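Local atomic coordinates of DUF5625 domain-containing protein (Sulfurospirillum deleyianum, PDB entry 3NKG), a protein that is of unknown function but belongs to the DUF5625 family, grouped with galactose-binding-domain-like beta-sandwich proteins, a kinship that hints at, without proving, ligand binding. Residues A[6-11]-A[163-168]; A[31-37]-A[132-138]; A[55-61]-A[91-96]. All blocks are in the same frame, centred on the assembly; numbering follows the deposited sequence. Where two conformers were deposited one is given.

Contact 1: residues A[6-11]-A[163-168]; sequences PISIPI and VDFTIY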
loop_
_atom_site.group_PDB
_atom_site.type_symbol
_atom_site.label_atom_id
_atom_site.label_comp_id
_atom_site.label_asym_id
_atom_site.label_seq_id
_atom_site.Cartn_x
_atom_site.Cartn_y
_atom_site.Cartn_z
ATOM N N PRO A 6 9.335 1.653 11.808
ATOM C CA PRO A 6 8.096 1.725 11.017
ATOM C C PRO A 6 6.859 1.493 11.877
ATOM O O PRO A 6 6.941 0.879 12.941
ATOM C CB PRO A 6 8.237 0.581 10.011
ATOM C CG PRO A 6 9.668 0.136 10.087
ATOM C CD PRO A 6 10.169 0.495 11.442
ATOM N N ILE A 7 5.729 2.008 11.412
ATOM C CA ILE A 7 4.447 1.840 12.078
ATOM C C ILE A 7 3.535 1.085 11.127
ATOM O O ILE A 7 3.434 1.451 9.956
ATOM C CB ILE A 7 3.832 3.203 12.364
ATOM C CG1 ILE A 7 4.717 3.960 13.358
ATOM C CG2 ILE A 7 2.429 3.052 12.899
ATOM C CD1 ILE A 7 4.403 5.424 13.420
ATOM N N SER A 8 2.891 0.026 11.613
ATOM C CA SER A 8 1.972 -0.756 10.774
ATOM C C SER A 8 0.557 -0.785 11.335
ATOM O O SER A 8 0.354 -0.960 12.526
ATOM C CB SER A 8 2.473 -2.186 10.573
ATOM O OG SER A 8 3.531 -2.251 9.621
ATOM N N ILE A 9 -0.423 -0.613 10.455
ATOM C CA ILE A 9 -1.819 -0.576 10.837
ATOM C C ILE A 9 -2.553 -1.644 10.015
ATOM O O ILE A 9 -2.634 -1.533 8.794
ATOM C CB ILE A 9 -2.392 0.835 10.556
ATOM C CG1 ILE A 9 -1.690 1.883 11.420
ATOM C CG2 ILE A 9 -3.907 0.912 10.764
ATOM C CD1 ILE A 9 -2.001 3.311 11.002
ATOM N N PRO A 10 -3.064 -2.693 10.678
ATOM C CA PRO A 10 -3.766 -3.732 9.925
ATOM C C PRO A 10 -5.020 -3.178 9.294
ATOM O O PRO A 10 -5.775 -2.477 9.958
ATOM C CB PRO A 10 -4.126 -4.769 10.999
ATOM C CG PRO A 10 -3.070 -4.595 12.044
ATOM C CD PRO A 10 -2.860 -3.086 12.084
ATOM N N ILE A 11 -5.233 -3.480 8.015
ATOM C CA ILE A 11 -6.470 -3.097 7.352
ATOM C C ILE A 11 -7.106 -4.282 6.612
ATOM O O ILE A 11 -6.441 -5.288 6.328
ATOM C CB ILE A 11 -6.246 -1.957 6.374
ATOM C CG1 ILE A 11 -5.291 -2.398 5.269
ATOM C CG2 ILE A 11 -5.674 -0.751 7.112
ATOM C CD1 ILE A 11 -5.168 -1.366 4.184
ATOM N N VAL A 163 -3.264 -7.653 5.527
ATOM C CA VAL A 163 -2.643 -6.535 4.831
ATOM C C VAL A 163 -2.359 -5.434 5.875
ATOM O O VAL A 163 -3.215 -5.146 6.714
ATOM C CB VAL A 163 -3.592 -5.969 3.767
ATOM C CG1 VAL A 163 -3.017 -4.694 3.166
ATOM C CG2 VAL A 163 -3.909 -7.017 2.696
ATOM N N ASP A 164 -1.159 -4.851 5.836
ATOM C CA ASP A 164 -0.792 -3.744 6.725
ATOM C C ASP A 164 -0.672 -2.451 5.929
ATOM O O ASP A 164 -0.040 -2.423 4.865
ATOM C CB ASP A 164 0.572 -3.998 7.377
ATOM C CG ASP A 164 0.512 -5.028 8.479
ATOM O OD1 ASP A 164 -0.524 -5.105 9.171
ATOM O OD2 ASP A 164 1.507 -5.752 8.666
ATOM N N PHE A 165 -1.297 -1.394 6.420
ATOM C CA PHE A 165 -0.902 -0.043 6.036
ATOM C C PHE A 165 0.334 0.323 6.858
ATOM O O PHE A 165 0.321 0.248 8.093
ATOM C CB PHE A 165 -2.035 0.944 6.284
ATOM C CG PHE A 165 -1.659 2.371 6.052
ATOM C CD1 PHE A 165 -1.724 2.922 4.777
ATOM C CD2 PHE A 165 -1.272 3.173 7.097
ATOM C CE1 PHE A 165 -1.379 4.248 4.558
ATOM C CE2 PHE A 165 -0.924 4.514 6.880
ATOM C CZ PHE A 165 -0.973 5.038 5.612
ATOM N N THR A 166 1.404 0.716 6.177
ATOM C CA THR A 166 2.681 0.950 6.852
ATOM C C THR A 166 3.309 2.316 6.537
ATOM O O THR A 166 3.329 2.751 5.383
ATOM C CB THR A 166 3.659 -0.184 6.547
ATOM O OG1 THR A 166 3.187 -1.371 7.180
ATOM C CG2 THR A 166 5.054 0.124 7.082
ATOM N N ILE A 167 3.798 2.987 7.580
ATOM C CA ILE A 167 4.538 4.245 7.435
ATOM C C ILE A 167 5.978 3.999 7.831
ATOM O O ILE A 167 6.264 3.556 8.959
ATOM C CB ILE A 167 3.950 5.350 8.344
ATOM C CG1 ILE A 167 2.451 5.481 8.116
ATOM C CG2 ILE A 167 4.631 6.723 8.100
ATOM C CD1 ILE A 167 1.696 6.004 9.302
ATOM N N TYR A 168 6.902 4.249 6.916
ATOM C CA TYR A 168 8.305 4.186 7.306
ATOM C C TYR A 168 9.128 5.320 6.685
ATOM O O TYR A 168 8.763 5.892 5.652
ATOM C CB TYR A 168 8.911 2.798 7.034
ATOM C CG TYR A 168 9.144 2.493 5.571
ATOM C CD1 TYR A 168 10.417 2.555 5.027
ATOM C CD2 TYR A 168 8.095 2.140 4.736
ATOM C CE1 TYR A 168 10.642 2.278 3.676
ATOM C CE2 TYR A 168 8.308 1.873 3.389
ATOM C CZ TYR A 168 9.585 1.938 2.867
ATOM O OH TYR A 168 9.805 1.672 1.525
HETATM O O HOH W 1 3.893 -5.122 8.633
HETATM O O HOH W 2 -4.850 -7.252 7.912
#

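Contact 2: residues A[31-37]-A[132-138]; sequences SYHLILQ and TRDITTI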
loop_
_atom_site.group_PDB
_atom_site.type_symbol
_atom_site.label_atom_id
_atom_site.label_comp_id
_atom_site.label_asym_id
_atom_site.label_seq_id
_atom_site.Cartn_x
_atom_site.Cartn_y
_atom_site.Cartn_z
ATOM N N SER A 31 10.724 12.875 5.241
ATOM C CA SER A 31 9.702 12.343 4.353
ATOM C C SER A 31 9.502 10.877 4.702
ATOM O O SER A 31 10.447 10.208 5.172
ATOM C CB SER A 31 10.067 12.507 2.867
ATOM O OG SER A 31 11.279 11.847 2.537
ATOM N N TYR A 32 8.275 10.405 4.483
ATOM C CA TYR A 32 7.858 9.060 4.875
ATOM C C TYR A 32 7.097 8.385 3.777
ATOM O O TYR A 32 6.192 8.963 3.185
ATOM C CB TYR A 32 6.938 9.094 6.097
ATOM C CG TYR A 32 7.660 9.501 7.336
ATOM C CD1 TYR A 32 7.926 10.839 7.598
ATOM C CD2 TYR A 32 8.125 8.542 8.231
ATOM C CE1 TYR A 32 8.629 11.218 8.752
ATOM C CE2 TYR A 32 8.807 8.903 9.366
ATOM C CZ TYR A 32 9.068 10.245 9.625
ATOM O OH TYR A 32 9.754 10.592 10.771
ATOM N N HIS A 33 7.428 7.127 3.545
ATOM C CA HIS A 33 6.665 6.324 2.614
ATOM C C HIS A 33 5.427 5.765 3.293
ATOM O O HIS A 33 5.500 5.298 4.438
ATOM C CB HIS A 33 7.508 5.146 2.118
ATOM C CG HIS A 33 8.733 5.557 1.374
ATOM N ND1 HIS A 33 8.709 6.507 0.374
ATOM C CD2 HIS A 33 10.020 5.148 1.483
ATOM C CE1 HIS A 33 9.932 6.670 -0.101
ATOM N NE2 HIS A 33 10.747 5.863 0.560
ATOM N N LEU A 34 4.313 5.785 2.559
ATOM C CA LEU A 34 3.075 5.127 2.958
ATOM C C LEU A 34 2.850 3.979 1.984
ATOM O O LEU A 34 2.829 4.196 0.779
ATOM C CB LEU A 34 1.893 6.085 2.853
ATOM C CG LEU A 34 2.000 7.434 3.552
ATOM C CD1 LEU A 34 0.633 8.078 3.603
ATOM C CD2 LEU A 34 2.547 7.263 4.953
ATOM N N ILE A 35 2.692 2.760 2.498
ATOM C CA ILE A 35 2.612 1.594 1.612
ATOM C C ILE A 35 1.637 0.581 2.160
ATOM O O ILE A 35 1.232 0.656 3.328
ATOM C CB ILE A 35 3.985 0.875 1.481
ATOM C CG1 ILE A 35 4.305 0.117 2.762
ATOM C CG2 ILE A 35 5.129 1.875 1.135
ATOM C CD1 ILE A 35 5.645 -0.584 2.761
ATOM N N LEU A 36 1.260 -0.376 1.322
ATOM C CA LEU A 36 0.525 -1.527 1.805
ATOM C C LEU A 36 1.435 -2.732 1.702
ATOM O O LEU A 36 2.088 -2.937 0.660
ATOM C CB LEU A 36 -0.731 -1.768 0.940
ATOM C CG LEU A 36 -1.711 -0.606 0.873
ATOM C CD1 LEU A 36 -2.823 -0.954 -0.089
ATOM C CD2 LEU A 36 -2.250 -0.296 2.246
ATOM N N GLN A 37 1.453 -3.553 2.749
ATOM C CA GLN A 37 2.222 -4.795 2.762
ATOM C C GLN A 37 1.288 -5.984 2.886
ATOM O O GLN A 37 0.489 -6.053 3.837
ATOM C CB GLN A 37 3.186 -4.824 3.948
ATOM C CG GLN A 37 4.208 -3.701 3.957
ATOM C CD GLN A 37 5.178 -3.827 5.122
ATOM O OE1 GLN A 37 4.811 -3.617 6.282
ATOM N NE2 GLN A 37 6.415 -4.191 4.819
ATOM N N THR A 132 4.608 -5.621 -1.802
ATOM C CA THR A 132 4.127 -4.324 -1.337
ATOM C C THR A 132 3.486 -3.541 -2.472
ATOM O O THR A 132 3.764 -3.751 -3.665
ATOM C CB THR A 132 5.274 -3.428 -0.752
ATOM O OG1 THR A 132 6.184 -3.090 -1.799
ATOM C CG2 THR A 132 6.026 -4.132 0.359
ATOM N N ARG A 133 2.625 -2.621 -2.097
ATOM C CA ARG A 133 2.188 -1.627 -3.052
ATOM C C ARG A 133 2.466 -0.245 -2.447
ATOM O O ARG A 133 2.078 0.030 -1.305
ATOM C CB ARG A 133 0.720 -1.781 -3.388
ATOM C CG ARG A 133 0.270 -0.583 -4.200
ATOM C CD ARG A 133 -0.995 -0.797 -4.854
ATOM N NE ARG A 133 -0.960 -1.784 -5.940
ATOM C CZ ARG A 133 -2.079 -2.276 -6.456
ATOM N NH1 ARG A 133 -3.249 -1.871 -5.942
ATOM N NH2 ARG A 133 -2.046 -3.169 -7.445
ATOM N N ASP A 134 3.194 0.580 -3.195
ATOM C CA ASP A 134 3.586 1.916 -2.765
ATOM C C ASP A 134 2.420 2.874 -3.037
ATOM O O ASP A 134 1.903 2.922 -4.155
ATOM C CB ASP A 134 4.852 2.349 -3.514
ATOM C CG ASP A 134 6.133 1.649 -2.984
ATOM O OD1 ASP A 134 6.054 0.999 -1.919
ATOM O OD2 ASP A 134 7.214 1.745 -3.623
ATOM N N ILE A 135 1.979 3.608 -2.015
ATOM C CA ILE A 135 0.871 4.554 -2.173
ATOM C C ILE A 135 1.391 5.965 -2.445
ATOM O O ILE A 135 1.109 6.569 -3.494
ATOM C CB ILE A 135 -0.021 4.630 -0.917
ATOM C CG1 ILE A 135 -0.613 3.277 -0.542
ATOM C CG2 ILE A 135 -1.147 5.617 -1.121
ATOM C CD1 ILE A 135 -1.069 3.200 0.921
ATOM N N THR A 136 2.140 6.505 -1.490
ATOM C CA THR A 136 2.678 7.854 -1.646
ATOM C C THR A 136 3.851 8.087 -0.674
ATOM O O THR A 136 4.138 7.257 0.196
ATOM C CB THR A 136 1.562 8.944 -1.456
ATOM O OG1 THR A 136 2.032 10.228 -1.898
ATOM C CG2 THR A 136 1.117 9.040 0.012
ATOM N N THR A 137 4.542 9.200 -0.876
ATOM C CA THR A 137 5.581 9.662 0.045
ATOM C C THR A 137 5.181 11.061 0.501
ATOM O O THR A 137 4.835 11.908 -0.329
ATOM C CB THR A 137 6.932 9.733 -0.669
ATOM O OG1 THR A 137 7.248 8.451 -1.223
ATOM C CG2 THR A 137 8.049 10.158 0.297
ATOM N N ILE A 138 5.230 11.312 1.806
ATOM C CA ILE A 138 4.758 12.574 2.357
ATOM C C ILE A 138 5.762 13.146 3.382
ATOM O O ILE A 138 6.319 12.407 4.219
ATOM C CB ILE A 138 3.376 12.397 3.030
ATOM C CG1 ILE A 138 2.864 13.725 3.595
ATOM C CG2 ILE A 138 3.468 11.397 4.158
ATOM C CD1 ILE A 138 1.517 13.584 4.320
#

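Contact 3: residues A[55-61]-A[91-96]; sequences WKFLGFN and YDCDGT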
loop_
_atom_site.group_PDB
_atom_site.type_symbol
_atom_site.label_atom_id
_atom_site.label_comp_id
_atom_site.label_asym_id
_atom_site.label_seq_id
_atom_site.Cartn_x
_atom_site.Cartn_y
_atom_site.Cartn_z
ATOM N N TRP A 55 1.232 -11.551 -6.430
ATOM C CA TRP A 55 1.874 -10.856 -7.529
ATOM C C TRP A 55 0.845 -10.448 -8.604
ATOM O O TRP A 55 0.812 -9.317 -9.074
ATOM C CB TRP A 55 2.904 -11.768 -8.164
ATOM C CG TRP A 55 3.951 -11.037 -8.869
ATOM C CD1 TRP A 55 3.948 -9.714 -9.218
ATOM C CD2 TRP A 55 5.196 -11.575 -9.322
ATOM N NE1 TRP A 55 5.128 -9.397 -9.862
ATOM C CE2 TRP A 55 5.905 -10.523 -9.942
ATOM C CE3 TRP A 55 5.769 -12.855 -9.283
ATOM C CZ2 TRP A 55 7.165 -10.709 -10.503
ATOM C CZ3 TRP A 55 7.019 -13.032 -9.833
ATOM C CH2 TRP A 55 7.701 -11.967 -10.443
ATOM N N LYS A 56 -0.003 -11.381 -8.988
ATOM C CA LYS A 56 -1.015 -11.091 -9.999
ATOM C C LYS A 56 -1.872 -9.870 -9.610
ATOM O O LYS A 56 -2.096 -8.950 -10.421
ATOM C CB LYS A 56 -1.903 -12.320 -10.220
ATOM C CG LYS A 56 -3.129 -12.028 -11.097
ATOM C CD LYS A 56 -3.930 -13.321 -11.324
ATOM C CE LYS A 56 -5.409 -13.054 -11.566
ATOM N NZ LYS A 56 -6.141 -14.360 -11.666
ATOM N N PHE A 57 -2.340 -9.872 -8.361
ATOM C CA PHE A 57 -3.161 -8.778 -7.805
ATOM C C PHE A 57 -2.395 -7.430 -7.802
ATOM O O PHE A 57 -2.945 -6.391 -8.162
ATOM C CB PHE A 57 -3.584 -9.147 -6.361
ATOM C CG PHE A 57 -4.540 -8.173 -5.732
ATOM C CD1 PHE A 57 -4.077 -7.099 -4.989
ATOM C CD2 PHE A 57 -5.917 -8.327 -5.897
ATOM C CE1 PHE A 57 -4.976 -6.180 -4.402
ATOM C CE2 PHE A 57 -6.821 -7.425 -5.324
ATOM C CZ PHE A 57 -6.348 -6.343 -4.568
ATOM N N LEU A 58 -1.147 -7.445 -7.328
ATOM C CA LEU A 58 -0.319 -6.224 -7.277
ATOM C C LEU A 58 0.006 -5.633 -8.659
ATOM O O LEU A 58 0.033 -4.408 -8.829
ATOM C CB LEU A 58 0.999 -6.499 -6.527
ATOM C CG LEU A 58 0.871 -6.730 -5.012
ATOM C CD1 LEU A 58 2.211 -7.098 -4.355
ATOM C CD2 LEU A 58 0.264 -5.484 -4.372
ATOM N N GLY A 59 0.280 -6.495 -9.636
ATOM C CA GLY A 59 0.754 -6.040 -10.933
ATOM C C GLY A 59 2.273 -6.131 -11.050
ATOM O O GLY A 59 2.944 -6.535 -10.103
ATOM N N PHE A 60 2.805 -5.726 -12.205
ATOM C CA PHE A 60 4.238 -5.788 -12.502
ATOM C C PHE A 60 4.907 -4.425 -12.725
ATOM O O PHE A 60 6.110 -4.295 -12.570
ATOM C CB PHE A 60 4.441 -6.664 -13.751
ATOM C CG PHE A 60 4.202 -8.118 -13.494
ATOM C CD1 PHE A 60 2.909 -8.605 -13.322
ATOM C CD2 PHE A 60 5.261 -8.999 -13.410
ATOM C CE1 PHE A 60 2.681 -9.944 -13.072
ATOM C CE2 PHE A 60 5.040 -10.362 -13.165
ATOM C CZ PHE A 60 3.754 -10.830 -12.988
ATOM N N ASN A 61 4.128 -3.437 -13.162
ATOM C CA ASN A 61 4.625 -2.081 -13.361
ATOM C C ASN A 61 4.953 -1.423 -12.023
ATOM O O ASN A 61 4.318 -1.735 -11.006
ATOM C CB ASN A 61 3.560 -1.243 -14.109
ATOM C CG ASN A 61 3.412 -1.671 -15.575
ATOM O OD1 ASN A 61 4.337 -2.240 -16.141
ATOM N ND2 ASN A 61 2.245 -1.415 -16.176
ATOM N N TYR A 91 -4.961 -9.202 -19.205
ATOM C CA TYR A 91 -4.291 -8.830 -17.965
ATOM C C TYR A 91 -3.612 -7.472 -18.121
ATOM O O TYR A 91 -2.894 -7.250 -19.100
ATOM C CB TYR A 91 -3.220 -9.879 -17.551
ATOM C CG TYR A 91 -2.527 -9.540 -16.228
ATOM C CD1 TYR A 91 -3.235 -9.594 -15.027
ATOM C CD2 TYR A 91 -1.196 -9.111 -16.190
ATOM C CE1 TYR A 91 -2.629 -9.265 -13.808
ATOM C CE2 TYR A 91 -0.566 -8.769 -14.961
ATOM C CZ TYR A 91 -1.294 -8.858 -13.779
ATOM O OH TYR A 91 -0.712 -8.537 -12.569
ATOM N N ASP A 92 -3.817 -6.601 -17.129
ATOM C CA ASP A 92 -3.207 -5.269 -17.047
ATOM C C ASP A 92 -2.044 -5.277 -16.054
ATOM O O ASP A 92 -2.250 -5.488 -14.854
ATOM C CB ASP A 92 -4.272 -4.270 -16.559
ATOM C CG ASP A 92 -3.824 -2.800 -16.686
ATOM O OD1 ASP A 92 -2.653 -2.487 -16.419
ATOM O OD2 ASP A 92 -4.660 -1.947 -17.057
ATOM N N CYS A 93 -0.825 -5.035 -16.535
ATOM C CA CYS A 93 0.362 -5.028 -15.656
ATOM C C CYS A 93 0.403 -3.961 -14.559
ATOM O O CYS A 93 1.236 -4.024 -13.657
ATOM C CB CYS A 93 1.655 -5.045 -16.466
ATOM S SG CYS A 93 1.804 -6.679 -17.247
ATOM N N ASP A 94 -0.527 -3.017 -14.600
ATOM C CA ASP A 94 -0.707 -2.131 -13.467
ATOM C C ASP A 94 -1.302 -2.850 -12.243
ATOM O O ASP A 94 -1.297 -2.301 -11.171
ATOM C CB ASP A 94 -1.563 -0.912 -13.841
ATOM C CG ASP A 94 -0.734 0.218 -14.468
ATOM O OD1 ASP A 94 0.522 0.135 -14.468
ATOM O OD2 ASP A 94 -1.343 1.196 -14.948
ATOM N N GLY A 95 -1.810 -4.070 -12.416
ATOM C CA GLY A 95 -2.443 -4.781 -11.325
ATOM C C GLY A 95 -3.864 -4.318 -11.022
ATOM O O GLY A 95 -4.456 -3.537 -11.766
ATOM N N THR A 96 -4.419 -4.805 -9.919
ATOM C CA THR A 96 -5.757 -4.415 -9.518
ATOM C C THR A 96 -5.710 -3.070 -8.819
ATOM O O THR A 96 -4.958 -2.881 -7.865
ATOM C CB THR A 96 -6.376 -5.450 -8.586
ATOM O OG1 THR A 96 -6.542 -6.665 -9.307
ATOM C CG2 THR A 96 -7.748 -4.980 -8.073
HETATM O O HOH W 3 -4.749 -7.833 -11.061
#

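Contact 1: residues A[6-11]-A[163-168]
Ile-7 and Ile-167 exchange two nearly straight backbone hydrogen bonds, N to O in each direction, both 2.9 Å long. Two residues on, Ile-9 N reaches Phe-165 O at 2.6 Å, and Phe-165 N returns a bond to Ile-9 O. Ile-11 N still donates to Val-163 O, but the return bond is replaced by a water, which donates to Ile-11 O and accepts from Val-163 N. Proline is tolerated at Pro-10 because this is a non-hydrogen-bonded position opposite Asp-164, where no N-H is asked for by the neighbouring strand.

The pair forms one margin of a four-stranded antiparallel sheet, strand 7-11 being outermost and 163-169 lying between it and strand 30-38. Ile-7, Ile-9, Phe-165 and Ile-167 face the second sheet of the sandwich, meeting strands 18-26 and 143-151, so branched and aromatic hydrocarbon suits them.

Among these apolar groups, Ile-9 CD1 meets the rim of the Phe-165 ring, 4.0 Å from CD2. Phe-165 CG stands anti to the backbone N (chi1 174°), which lays the ring alongside Ile-9, both side chains heading the same way. Ile-11 and Val-163 slant across each other, CG1 to CG1 at 3.9 Å, while Ile-11 CG2 rests against Phe-165 CB.

Polar groups hold the other face. Ser-8 OG lies 2.6 Å from Thr-166 OG1, which is hydrogen-bonded to Gln-37 OE1 on the next strand. A water accepts from Ser-8 OG and donates to Asp-164 OD2, joining the short hydroxyl to the carboxylate.

Contact 2: residues A[31-37]-A[132-138]
A classic beta bulge interrupts the antiparallel pairing of strands 30-38 and 132-140, where Ile-135 and Thr-136 both face Leu-34. Leu-34 O takes a bond from Ile-135 N at 3.0 Å and a weak one from Thr-136 N at 3.3 Å, while Leu-34 N donates to Thr-136 O. The extra residue is accommodated by the near-helical backbone of Ile-135 (psi -62°).

Leu-34 and Thr-136 run side by side, with Leu-34 CD1 3.7 Å from the Thr-136 methyl CG2. Ile-135 leans along the strand, its CD1 lying across Leu-36, 3.9 Å from CG; a long branched residue spans that distance.

On the opposite face, His-33 ND1 and Thr-137 OG1 share a hydrogen bond of 2.9 Å in the plane of the imidazole ring. Thr-137 OG1 stands beside its own backbone N (chi1 -57°), placing the hydroxyl at the ring's edge, while Tyr-168 meets the same ring. An alanine in place of His-33 would probably leave the Thr-137 hydroxyl without this mate and Tyr-168 without its ring neighbour. Beyond the bulge, Leu-36 pairs regularly with Arg-133, the register shifted by the one extra residue on outermost strand 132-140, a common irregularity of antiparallel sheets.

Contact 3: residues A[55-61]-A[91-96]
Cys-93 O is gripped by two successive backbone amides, Phe-60 N at 2.7 Å and Asn-61 N at 3.0 Å. The second bond is almost linear at its hydrogen (177°) yet comes from above the carbonyl plane. The carbonyl belongs to a type I beta turn, Asp-92 to Gly-95, that docks against the C-terminal end of helix 49-58. The turn is braced from within by an Asx turn, Asp-92 OD1 accepting from Asp-94 N, a role for which a short carboxylate is well suited.

Two glycines let the backbones come together, their CA atoms only 3.5 Å apart. Gly-59 leaves the helix with positive phi, and a CB there would run into Gly-95 N, Asp-94 C and Cys-93 O. At Gly-95, likewise with positive phi, it would strike Leu-58 O.

Two carbonyls near the helix end, of Lys-56 and Phe-57, are met by the loop. Tyr-91 OH donates to Lys-56 O at 2.6 Å, in the carbonyl plane and on a lone pair; the tyrosine's CG lies opposite its backbone N (chi1 -178°), extending the ring to the helix. The Lys-56 aliphatic CG lies beside Tyr-91 CE1, while NZ goes on to Leu-86 O. Thr-96 N binds Phe-57 O at 2.8 Å, and a water links Lys-56 O with Thr-96 OG1.

The aromatic contacts come from the buried Phe-57 and Phe-60. Phe-60 turns an edge to the Tyr-91 hydroxyl, the two side chains crossing at about a right angle. Thr-96 CB sits over one face of Phe-57, a CH-pi contact 4.0 Å from the centroid.

Asn-61 ND2 donates to Asp-94 OD1 at 2.9 Å, the amide and carboxylate planes standing 81° apart, and Tyr-63 OH also binds that oxygen.

Contacts 1 and 2 share one sheet, their centres 9 Å apart: strands 163-169 and 30-38 are neighbours in it, joined where Tyr-168 O lies 2.8 Å from His-33 N and packed where Ile-167 CG1 meets Leu-34 CD2 at 3.6 Å. Contact 3 lies outside that sheet, its centre about 17 Å from that of contact 2 and 21 Å from that of contact 1. Arg-133 bridges the gap, its NH1 being 2.8 Å from Thr-96 O and its NH2 2.8 Å from Leu-58 O. Along the chain, contact 3 nests within contact 2, and contact 2 within contact 1. Acetic acid, probably from the crystallisation liquor, is bound near Ile-7, near Tyr-32 and, separately, near Trp-55, without defining an active site.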